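Local coordinates for protein OR486 (Synthetic construct, PDB 4R80) that is a de novo designed beta-sheet protein with the cystatin fold, probably made to test design rather than to carry out a biological function, at residues T39-L44 / T56-K61. Sequence-based numbering, arbitrary orientation.
Sequences TIRVEL and TVEVEK
Ile40 and Val59 form an antiparallel hydrogen-bonded pair, as do Val42 and Val57, in the central hairpin of a designed cystatin fold, a four-stranded antiparallel sheet packed against one long helix. Ile40 N to Val59 O is 2.7 Å and almost straight (177° at the hydrogen); the return bond, Val59 N to Ile40 O, is equally short. The Val42–Val57 bonds are slightly longer, at 3.0 Å for Val42 N to Val57 O. These four valine and isoleucine side chains line the buried face, where Ile40 and Val59 touch Ala11, and Val42 and Val57 touch Ala15, of helix 4-22. Along the same face, Val57 CG1 sits between its own backbone N and carbonyl carbon (chi1 43°), which brings it against Leu44 CD1 at 3.4 Å and near Val42 CB.

The other face carries the polar pairs. In Arg41, CB starts an extended chain that rises alongside Glu58 off the same face of the hairpin. Its CG meets Glu58 CG at 4.1 Å; CD carries the chain onward, and NE comes 3.8 Å from Glu58 OE2, a long salt bridge with the guanidinium and carboxylate planes 84° apart. At the tip, NH1 turns to its stronger partner, Gln36 OE1, on neighbouring strand 28-36. Glu58 OE1 has a weak, long ion pair with Arg70, so the carboxylate lies between two basic side chains. At the end of the ladder Glu60 bends at chi2, swinging its carboxylate across to Thr39; the modelled 2.4 Å from Glu60 OE1 to Thr39 OG1 is too short for an ordinary hydrogen bond and is doubtful.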
loop_
_atom_site.group_PDB
_atom_site.type_symbol
_atom_site.label_atom_id
_atom_site.label_comp_id
_atom_site.label_asym_id
_atom_site.label_seq_id
_atom_site.Cartn_x
_atom_site.Cartn_y
_atom_site.Cartn_z
ATOM N N THR A 39 5.322 -9.101 -7.831
ATOM C CA THR A 39 4.617 -8.754 -6.605
ATOM C C THR A 39 5.310 -7.593 -5.902
ATOM O O THR A 39 6.514 -7.636 -5.658
ATOM C CB THR A 39 4.551 -9.957 -5.644
ATOM O OG1 THR A 39 3.741 -10.988 -6.221
ATOM C CG2 THR A 39 3.970 -9.544 -4.301
ATOM N N ILE A 40 4.547 -6.554 -5.580
ATOM C CA ILE A 40 5.093 -5.408 -4.862
ATOM C C ILE A 40 4.418 -5.211 -3.507
ATOM O O ILE A 40 3.192 -5.190 -3.401
ATOM C CB ILE A 40 4.998 -4.116 -5.699
ATOM C CG1 ILE A 40 5.551 -4.358 -7.105
ATOM C CG2 ILE A 40 5.768 -2.989 -5.031
ATOM C CD1 ILE A 40 5.757 -3.100 -7.914
ATOM N N ARG A 41 5.237 -5.062 -2.471
ATOM C CA ARG A 41 4.745 -4.902 -1.110
ATOM C C ARG A 41 4.870 -3.456 -0.650
ATOM O O ARG A 41 5.966 -2.898 -0.616
ATOM C CB ARG A 41 5.492 -5.831 -0.151
ATOM C CG ARG A 41 5.204 -7.308 -0.365
ATOM C CD ARG A 41 5.952 -8.165 0.643
ATOM N NE ARG A 41 5.606 -9.579 0.527
ATOM C CZ ARG A 41 6.254 -10.446 -0.245
ATOM N NH1 ARG A 41 7.286 -10.045 -0.975
ATOM N NH2 ARG A 41 5.869 -11.714 -0.289
ATOM N N VAL A 42 3.737 -2.852 -0.306
ATOM C CA VAL A 42 3.712 -1.459 0.119
ATOM C C VAL A 42 3.307 -1.355 1.585
ATOM O O VAL A 42 2.232 -1.806 1.982
ATOM C CB VAL A 42 2.742 -0.625 -0.737
ATOM C CG1 VAL A 42 2.789 0.835 -0.318
ATOM C CG2 VAL A 42 3.076 -0.775 -2.213
ATOM N N GLU A 43 4.188 -0.765 2.386
ATOM C CA GLU A 43 3.945 -0.581 3.808
ATOM C C GLU A 43 3.454 0.838 4.072
ATOM O O GLU A 43 4.116 1.809 3.707
ATOM C CB GLU A 43 5.236 -0.844 4.583
ATOM C CG GLU A 43 5.772 -2.256 4.403
ATOM C CD GLU A 43 7.115 -2.464 5.073
ATOM O OE1 GLU A 43 7.390 -1.791 6.088
ATOM O OE2 GLU A 43 7.906 -3.291 4.570
ATOM N N LEU A 44 2.294 0.956 4.712
ATOM C CA LEU A 44 1.719 2.263 5.009
ATOM C C LEU A 44 1.381 2.361 6.488
ATOM O O LEU A 44 1.138 1.353 7.151
ATOM C CB LEU A 44 0.463 2.517 4.166
ATOM C CG LEU A 44 0.562 2.282 2.657
ATOM C CD1 LEU A 44 0.208 0.851 2.357
ATOM C CD2 LEU A 44 -0.351 3.213 1.883
ATOM N N THR A 56 0.160 -3.345 5.566
ATOM C CA THR A 56 0.926 -3.939 4.479
ATOM C C THR A 56 -0.012 -4.411 3.373
ATOM O O THR A 56 -0.854 -5.279 3.594
ATOM C CB THR A 56 1.769 -5.129 4.968
ATOM O OG1 THR A 56 2.710 -4.682 5.951
ATOM C CG2 THR A 56 2.518 -5.763 3.806
ATOM N N VAL A 57 0.127 -3.828 2.188
ATOM C CA VAL A 57 -0.682 -4.225 1.039
ATOM C C VAL A 57 0.164 -4.823 -0.082
ATOM O O VAL A 57 1.129 -4.214 -0.545
ATOM C CB VAL A 57 -1.519 -3.054 0.502
ATOM C CG1 VAL A 57 -0.683 -1.818 0.462
ATOM C CG2 VAL A 57 -2.074 -3.376 -0.877
ATOM N N GLU A 58 -0.195 -6.032 -0.500
ATOM C CA GLU A 58 0.472 -6.701 -1.610
ATOM C C GLU A 58 -0.187 -6.394 -2.953
ATOM O O GLU A 58 -1.341 -6.752 -3.184
ATOM C CB GLU A 58 0.522 -8.209 -1.373
ATOM C CG GLU A 58 1.278 -8.601 -0.122
ATOM C CD GLU A 58 1.316 -10.100 0.085
ATOM O OE1 GLU A 58 0.718 -10.829 -0.734
ATOM O OE2 GLU A 58 1.944 -10.548 1.068
ATOM N N VAL A 59 0.551 -5.719 -3.830
ATOM C CA VAL A 59 0.054 -5.385 -5.160
ATOM C C VAL A 59 0.676 -6.317 -6.191
ATOM O O VAL A 59 1.886 -6.546 -6.190
ATOM C CB VAL A 59 0.387 -3.927 -5.531
ATOM C CG1 VAL A 59 -0.208 -3.572 -6.884
ATOM C CG2 VAL A 59 -0.116 -2.977 -4.450
ATOM N N GLU A 60 -0.164 -6.871 -7.070
ATOM C CA GLU A 60 0.309 -7.791 -8.098
ATOM C C GLU A 60 0.219 -7.213 -9.509
ATOM O O GLU A 60 -0.803 -6.650 -9.899
ATOM C CB GLU A 60 -0.456 -9.114 -8.022
ATOM C CG GLU A 60 0.010 -10.160 -9.024
ATOM C CD GLU A 60 1.447 -10.607 -8.792
ATOM O OE1 GLU A 60 1.923 -10.533 -7.639
ATOM O OE2 GLU A 60 2.101 -11.036 -9.765
ATOM N N LYS A 61 1.302 -7.368 -10.272
ATOM C CA LYS A 61 1.333 -6.964 -11.672
ATOM C C LYS A 61 0.981 -8.134 -12.585
ATOM O O LYS A 61 1.717 -9.119 -12.654
ATOM C CB LYS A 61 2.724 -6.436 -12.040
ATOM C CG LYS A 61 2.972 -6.303 -13.537
ATOM C CD LYS A 61 4.430 -5.962 -13.832
ATOM C CE LYS A 61 4.697 -5.855 -15.331
ATOM N NZ LYS A 61 3.873 -4.800 -15.975
#